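Local atomic coordinates of arginine kinase (Cydia pomonella granulosis virus, PDB entry 6VVG), a protein that probably acts as an ATP-dependent serine/threonine protein kinase, the granulovirus enzyme PK-1, and binds adenosine monophosphate in its nucleotide pocket. Residues A[72-77]-A[89-94]; A[175-180]-A[226-231]. All coordinates share one frame; numbering follows the deposited sequence.

Contact 1 of 2, residues A[72-77]-A[89-94]; sequences NFIKLH and LIMDYV. With AMP (adenosine monophosphate), chain C.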
loop_
_atom_site.group_PDB
_atom_site.type_symbol
_atom_site.label_atom_id
_atom_site.label_comp_id
_atom_site.label_asym_id
_atom_site.label_seq_id
_atom_site.Cartn_x
_atom_site.Cartn_y
_atom_site.Cartn_z
ATOM N N ASN A 72 -15.657 -7.495 -9.384
ATOM C CA ASN A 72 -16.410 -6.507 -8.623
ATOM C C ASN A 72 -15.582 -5.277 -8.258
ATOM O O ASN A 72 -16.061 -4.419 -7.510
ATOM C CB ASN A 72 -16.984 -7.155 -7.364
ATOM C CG ASN A 72 -17.857 -8.354 -7.679
ATOM O OD1 ASN A 72 -17.508 -9.494 -7.369
ATOM N ND2 ASN A 72 -18.997 -8.101 -8.313
ATOM N N PHE A 73 -14.360 -5.174 -8.771
ATOM C CA PHE A 73 -13.536 -3.979 -8.662
ATOM C C PHE A 73 -13.320 -3.408 -10.060
ATOM O O PHE A 73 -13.722 -4.002 -11.064
ATOM C CB PHE A 73 -12.210 -4.295 -7.962
ATOM C CG PHE A 73 -12.368 -4.589 -6.493
ATOM C CD1 PHE A 73 -12.626 -5.876 -6.054
ATOM C CD2 PHE A 73 -12.276 -3.573 -5.554
ATOM C CE1 PHE A 73 -12.776 -6.152 -4.708
ATOM C CE2 PHE A 73 -12.426 -3.843 -4.202
ATOM C CZ PHE A 73 -12.680 -5.133 -3.780
ATOM N N ILE A 74 -12.699 -2.232 -10.120
ATOM C CA ILE A 74 -12.626 -1.438 -11.344
ATOM C C ILE A 74 -11.198 -1.471 -11.871
ATOM O O ILE A 74 -10.250 -1.149 -11.144
ATOM C CB ILE A 74 -13.104 0.003 -11.096
ATOM C CG1 ILE A 74 -14.518 -0.033 -10.499
ATOM C CG2 ILE A 74 -13.069 0.804 -12.375
ATOM C CD1 ILE A 74 -15.246 1.289 -10.479
ATOM N N LYS A 75 -11.048 -1.857 -13.136
ATOM C CA LYS A 75 -9.722 -1.985 -13.725
ATOM C C LYS A 75 -9.113 -0.610 -13.984
ATOM O O LYS A 75 -9.783 0.305 -14.474
ATOM C CB LYS A 75 -9.781 -2.765 -15.040
ATOM C CG LYS A 75 -10.826 -3.868 -15.122
ATOM C CD LYS A 75 -10.427 -5.097 -14.326
ATOM C CE LYS A 75 -11.563 -6.118 -14.292
ATOM N NZ LYS A 75 -12.919 -5.496 -14.160
ATOM N N LEU A 76 -7.830 -0.472 -13.666
ATOM C CA LEU A 76 -7.075 0.748 -13.929
ATOM C C LEU A 76 -6.269 0.565 -15.210
ATOM O O LEU A 76 -5.435 -0.341 -15.298
ATOM C CB LEU A 76 -6.148 1.080 -12.763
ATOM C CG LEU A 76 -5.327 2.361 -12.911
ATOM C CD1 LEU A 76 -6.225 3.578 -12.746
ATOM C CD2 LEU A 76 -4.180 2.395 -11.910
ATOM N N HIS A 77 -6.504 1.434 -16.191
ATOM C CA HIS A 77 -5.850 1.307 -17.487
ATOM C C HIS A 77 -4.582 2.149 -17.572
ATOM O O HIS A 77 -3.548 1.669 -18.045
ATOM C CB HIS A 77 -6.832 1.688 -18.592
ATOM C CG HIS A 77 -7.864 0.640 -18.857
ATOM N ND1 HIS A 77 -7.543 -0.604 -19.354
ATOM C CD2 HIS A 77 -9.205 0.636 -18.667
ATOM C CE1 HIS A 77 -8.643 -1.325 -19.475
ATOM N NE2 HIS A 77 -9.665 -0.595 -19.069
ATOM N N LEU A 89 -5.927 9.085 -13.101
ATOM C CA LEU A 89 -6.295 7.676 -13.130
ATOM C C LEU A 89 -7.337 7.483 -14.224
ATOM O O LEU A 89 -8.424 8.064 -14.153
ATOM C CB LEU A 89 -6.848 7.206 -11.785
ATOM C CG LEU A 89 -5.903 7.042 -10.597
ATOM C CD1 LEU A 89 -5.505 8.398 -10.063
ATOM C CD2 LEU A 89 -6.574 6.202 -9.518
ATOM N N ILE A 90 -7.010 6.679 -15.232
ATOM C CA ILE A 90 -7.933 6.363 -16.320
ATOM C C ILE A 90 -8.415 4.935 -16.110
ATOM O O ILE A 90 -7.628 3.983 -16.202
ATOM C CB ILE A 90 -7.286 6.540 -17.700
ATOM C CG1 ILE A 90 -6.827 7.989 -17.876
ATOM C CG2 ILE A 90 -8.270 6.151 -18.794
ATOM C CD1 ILE A 90 -6.092 8.253 -19.174
ATOM N N MET A 91 -9.709 4.787 -15.836
ATOM C CA MET A 91 -10.307 3.524 -15.436
ATOM C C MET A 91 -11.532 3.241 -16.296
ATOM O O MET A 91 -12.018 4.104 -17.033
ATOM C CB MET A 91 -10.705 3.550 -13.953
ATOM C CG MET A 91 -11.740 4.627 -13.622
ATOM S SD MET A 91 -12.137 4.724 -11.865
ATOM C CE MET A 91 -10.508 4.962 -11.159
ATOM N N ASP A 92 -12.031 2.014 -16.193
ATOM C CA ASP A 92 -13.241 1.647 -16.911
ATOM C C ASP A 92 -14.430 2.458 -16.406
ATOM O O ASP A 92 -14.488 2.854 -15.238
ATOM C CB ASP A 92 -13.545 0.157 -16.732
ATOM C CG ASP A 92 -12.761 -0.727 -17.679
ATOM O OD1 ASP A 92 -12.368 -0.257 -18.766
ATOM O OD2 ASP A 92 -12.549 -1.908 -17.334
ATOM N N TYR A 93 -15.382 2.711 -17.306
ATOM C CA TYR A 93 -16.737 3.107 -16.936
ATOM C C TYR A 93 -17.557 1.828 -16.818
ATOM O O TYR A 93 -17.698 1.095 -17.800
ATOM C CB TYR A 93 -17.342 4.048 -17.980
ATOM C CG TYR A 93 -18.714 4.583 -17.614
ATOM C CD1 TYR A 93 -19.829 3.755 -17.625
ATOM C CD2 TYR A 93 -18.891 5.914 -17.257
ATOM C CE1 TYR A 93 -21.080 4.235 -17.286
ATOM C CE2 TYR A 93 -20.140 6.404 -16.921
ATOM C CZ TYR A 93 -21.230 5.559 -16.937
ATOM O OH TYR A 93 -22.477 6.038 -16.604
ATOM N N VAL A 94 -18.085 1.547 -15.625
ATOM C CA VAL A 94 -18.772 0.289 -15.380
ATOM C C VAL A 94 -20.281 0.457 -15.233
ATOM O O VAL A 94 -21.027 -0.458 -15.600
ATOM C CB VAL A 94 -18.186 -0.432 -14.147
ATOM C CG1 VAL A 94 -16.731 -0.821 -14.393
ATOM C CG2 VAL A 94 -18.316 0.442 -12.910
HETATM P P AMP C . -15.693 8.429 -7.212
HETATM O O1P AMP C . -16.202 8.977 -5.897
HETATM O O2P AMP C . -16.299 7.060 -7.409
HETATM O O3P AMP C . -14.187 8.539 -7.211
HETATM O "O5'" AMP C . -16.214 9.342 -8.409
HETATM C "C5'" AMP C . -17.349 10.179 -8.249
HETATM C "C4'" AMP C . -18.568 9.611 -8.936
HETATM O "O4'" AMP C . -18.274 9.342 -10.335
HETATM C "C3'" AMP C . -19.078 8.277 -8.413
HETATM O "O3'" AMP C . -19.838 8.400 -7.222
HETATM C "C2'" AMP C . -19.878 7.761 -9.599
HETATM O "O2'" AMP C . -21.118 8.445 -9.708
HETATM C "C1'" AMP C . -18.977 8.189 -10.757
HETATM N N9 AMP C . -17.993 7.139 -11.077
HETATM C C8 AMP C . -16.839 6.978 -10.423
HETATM N N7 AMP C . -16.204 5.934 -10.958
HETATM C C5 AMP C . -16.971 5.448 -11.945
HETATM C C6 AMP C . -16.786 4.391 -12.804
HETATM N N6 AMP C . -15.713 3.430 -12.961
HETATM N N1 AMP C . -17.707 4.102 -13.711
HETATM C C2 AMP C . -18.832 4.854 -13.787
HETATM N N3 AMP C . -19.018 5.896 -12.941
HETATM C C4 AMP C . -18.080 6.187 -12.019
HETATM O O HOH W 1 -13.581 -2.415 -14.476
#

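Contact 2 of 2, residues A[175-180]-A[226-231]; sequences GTTVYF and IEPKDM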
loop_
_atom_site.group_PDB
_atom_site.type_symbol
_atom_site.label_atom_id
_atom_site.label_comp_id
_atom_site.label_asym_id
_atom_site.label_seq_id
_atom_site.Cartn_x
_atom_site.Cartn_y
_atom_site.Cartn_z
ATOM N N GLY A 175 -13.061 9.794 5.802
ATOM C CA GLY A 175 -14.289 9.170 5.347
ATOM C C GLY A 175 -15.527 9.854 5.893
ATOM O O GLY A 175 -15.510 11.016 6.311
ATOM N N THR A 176 -16.624 9.103 5.902
ATOM C CA THR A 176 -17.934 9.641 6.253
ATOM C C THR A 176 -18.314 9.222 7.668
ATOM O O THR A 176 -18.445 8.027 7.960
ATOM C CB THR A 176 -18.994 9.178 5.256
ATOM O OG1 THR A 176 -18.524 9.401 3.920
ATOM C CG2 THR A 176 -20.301 9.933 5.463
ATOM N N THR A 177 -18.544 10.219 8.524
ATOM C CA THR A 177 -18.736 9.977 9.948
ATOM C C THR A 177 -19.856 8.982 10.213
ATOM O O THR A 177 -19.736 8.124 11.092
ATOM C CB THR A 177 -19.024 11.306 10.650
ATOM O OG1 THR A 177 -17.974 12.239 10.360
ATOM C CG2 THR A 177 -19.151 11.122 12.152
ATOM N N VAL A 178 -20.950 9.067 9.457
ATOM C CA VAL A 178 -22.140 8.297 9.799
ATOM C C VAL A 178 -21.975 6.827 9.432
ATOM O O VAL A 178 -22.868 6.010 9.690
ATOM C CB VAL A 178 -23.400 8.878 9.130
ATOM C CG1 VAL A 178 -23.747 10.241 9.722
ATOM C CG2 VAL A 178 -23.212 8.981 7.619
ATOM N N TYR A 179 -20.845 6.477 8.826
ATOM C CA TYR A 179 -20.497 5.082 8.596
ATOM C C TYR A 179 -19.407 4.595 9.542
ATOM O O TYR A 179 -18.953 3.453 9.406
ATOM C CB TYR A 179 -20.052 4.872 7.140
ATOM C CG TYR A 179 -21.177 4.861 6.120
ATOM C CD1 TYR A 179 -21.616 6.040 5.531
ATOM C CD2 TYR A 179 -21.788 3.672 5.737
ATOM C CE1 TYR A 179 -22.637 6.039 4.594
ATOM C CE2 TYR A 179 -22.813 3.662 4.803
ATOM C CZ TYR A 179 -23.232 4.849 4.234
ATOM O OH TYR A 179 -24.247 4.845 3.304
ATOM N N PHE A 180 -18.980 5.424 10.496
ATOM C CA PHE A 180 -17.884 5.058 11.385
ATOM C C PHE A 180 -18.318 3.971 12.363
ATOM O O PHE A 180 -19.340 4.109 13.039
ATOM C CB PHE A 180 -17.404 6.271 12.187
ATOM C CG PHE A 180 -16.541 7.237 11.424
ATOM C CD1 PHE A 180 -16.417 7.167 10.051
ATOM C CD2 PHE A 180 -15.864 8.240 12.102
ATOM C CE1 PHE A 180 -15.625 8.074 9.365
ATOM C CE2 PHE A 180 -15.074 9.148 11.423
ATOM C CZ PHE A 180 -14.955 9.065 10.053
ATOM N N ILE A 226 -22.302 16.869 12.614
ATOM C CA ILE A 226 -22.249 15.593 13.316
ATOM C C ILE A 226 -20.799 15.154 13.460
ATOM O O ILE A 226 -20.031 15.156 12.488
ATOM C CB ILE A 226 -23.087 14.538 12.580
ATOM C CG1 ILE A 226 -23.347 13.337 13.490
ATOM C CG2 ILE A 226 -22.380 14.077 11.313
ATOM C CD1 ILE A 226 -24.254 13.630 14.664
ATOM N N GLU A 227 -20.419 14.774 14.676
ATOM C CA GLU A 227 -19.045 14.419 14.976
ATOM C C GLU A 227 -18.946 12.959 15.398
ATOM O O GLU A 227 -19.921 12.381 15.892
ATOM C CB GLU A 227 -18.480 15.305 16.091
ATOM C CG GLU A 227 -18.326 16.769 15.704
ATOM C CD GLU A 227 -17.322 16.982 14.581
ATOM O OE1 GLU A 227 -16.722 15.991 14.113
ATOM O OE2 GLU A 227 -17.127 18.144 14.168
ATOM N N PRO A 228 -17.777 12.340 15.214
ATOM C CA PRO A 228 -17.654 10.910 15.561
ATOM C C PRO A 228 -18.221 10.535 16.927
ATOM O O PRO A 228 -18.922 9.519 17.047
ATOM C CB PRO A 228 -16.134 10.682 15.487
ATOM C CG PRO A 228 -15.690 11.612 14.364
ATOM C CD PRO A 228 -16.562 12.863 14.550
ATOM N N LYS A 229 -17.908 11.304 17.971
ATOM C CA LYS A 229 -18.367 10.949 19.307
ATOM C C LYS A 229 -19.869 11.140 19.467
ATOM O O LYS A 229 -20.466 10.531 20.360
ATOM C CB LYS A 229 -17.606 11.769 20.349
ATOM C CG LYS A 229 -16.187 11.270 20.602
ATOM C CD LYS A 229 -16.190 9.908 21.282
ATOM C CE LYS A 229 -14.800 9.276 21.281
ATOM N NZ LYS A 229 -13.852 9.975 22.206
ATOM N N ASP A 230 -20.494 11.962 18.620
ATOM C CA ASP A 230 -21.949 12.073 18.631
ATOM C C ASP A 230 -22.626 10.799 18.146
ATOM O O ASP A 230 -23.813 10.592 18.426
ATOM C CB ASP A 230 -22.400 13.246 17.758
ATOM C CG ASP A 230 -21.929 14.585 18.284
ATOM O OD1 ASP A 230 -22.025 14.812 19.507
ATOM O OD2 ASP A 230 -21.467 15.412 17.470
ATOM N N MET A 231 -21.907 9.945 17.413
ATOM C CA MET A 231 -22.511 8.710 16.929
ATOM C C MET A 231 -22.688 7.697 18.052
ATOM O O MET A 231 -23.624 6.889 18.013
ATOM C CB MET A 231 -21.657 8.098 15.818
ATOM C CG MET A 231 -21.528 8.939 14.560
ATOM S SD MET A 231 -23.100 9.478 13.865
ATOM C CE MET A 231 -23.936 7.916 13.596
HETATM O O HOH W 2 -19.263 14.778 9.608
#

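Contact 1 of 2, residues A[72-77]-A[89-94]
L76 and M91 face each other as a non-hydrogen-bonded pair of the antiparallel hairpin formed by strands 76-82 and 87-92, their CA atoms 4.5 Å apart. On one side of this pair H77 N donates to I90 O at 2.8 Å; on the other, D92 N reaches K75 O in a weak bond, close to where the chain passes into the hinge. The side chains divide between the nucleotide and the side facing the second subunit. I74 turns its CG2 branch to M91 CB (4.0 Å), while its CD1 lies against V94 CG2 and comes within 3.3 Å of AMP N6. M91 holds the gatekeeper position of the kinase fold. Beyond it the hinge reads the adenine: V94 N gives a fairly straight bond to N1, and D92 O takes a weak one from N6. Y93 lays one ring face over AMP C2. On the subunit-facing side H77 NE2 donates within its own ring plane to D92 OD1, 2.7 Å away, but meets that oxygen from above the carboxylate, the two planes being 65° apart. D92 OD1 also forms a salt bridge with K44, and OD2 receives a water that K75 N and NZ hold as well. K75 CG, set beside its own backbone N (chi1 -34°), lies 3.4 Å from D92 OD2. Because H77 ND1 is bonded to D83 of the second subunit, the imidazole sits between two carboxylates, an arrangement that probably favours its protonated form and links hinge to dimer interface.

Contact 2 of 2, residues A[175-180]-A[226-231]
The P+1 loop of the kinase C-lobe, ending just before the SPE form of the APE motif, meets the start of helix 228-235 through T177, V178 and F180. T177 is the central residue. Its CG2 lies anti to the backbone N, the hydroxyl taking the place beside that N (chi1 -55°), and this rotation sends the methyl straight onto the first turn: CG2 packs 3.6 Å from P228 N and 4.0 Å from M231 CG. The hydroxyl reaches the residues just before the helix instead: OG1 shares a water with I226 O, which accepts a hydrogen bond from that water. No direct hydrogen bond joins the segments, so this water provides their polar link. In the usual kinase nomenclature helix 228-235 corresponds to alpha G. Its opening is drawn together by E227 N, which donates to D230 OD2 on the anti side of the carboxylate at 3.1 Å. Across the contact, residues 177-179 make a short 3-10 turn in which F180 N bonds back to T177 O, and the F180 ring places one face 3.5 Å from T177 CA, centred on it. F180 then runs side by side with P228, pointing the same way, with CE2 3.9 Å from P228 CG. M231, bent at chi2 and chi3 (-52° and -57°), brings its thioether to V178, with SD 4.3 Å from V178 CG1 and CE 4.2 Å from V178 CA; V178 CG1 also makes a looser contact with I226 CG2. Next to this apolar patch, T176 OG1 hydrogen-bonds K143, the lysine two residues beyond the aspartate of the catalytic-loop HND sequence, as in other serine/threonine kinases, while F180 O is held by Y235 further along the helix.

How the contacts relate
The two contacts illustrate the two-lobed plan of protein kinases, with centres 29 Å apart on opposite sides of the chain's centre and nearest atoms about 16 Å from each other. Contact 1 comes first and closes before contact 2 opens; it joins the last two strands of the five-stranded N-lobe sheet and runs into the hinge. Contact 2 belongs to the C-lobe, tying the loop before helix 182-185 to helix 228-235. They share no strand or helix, though both belong to the same protein kinase domain. One serves nucleotide binding and the subunit interface, whereas the other, away from the AMP pocket, joins two elements that in related kinases take part in binding the protein substrate.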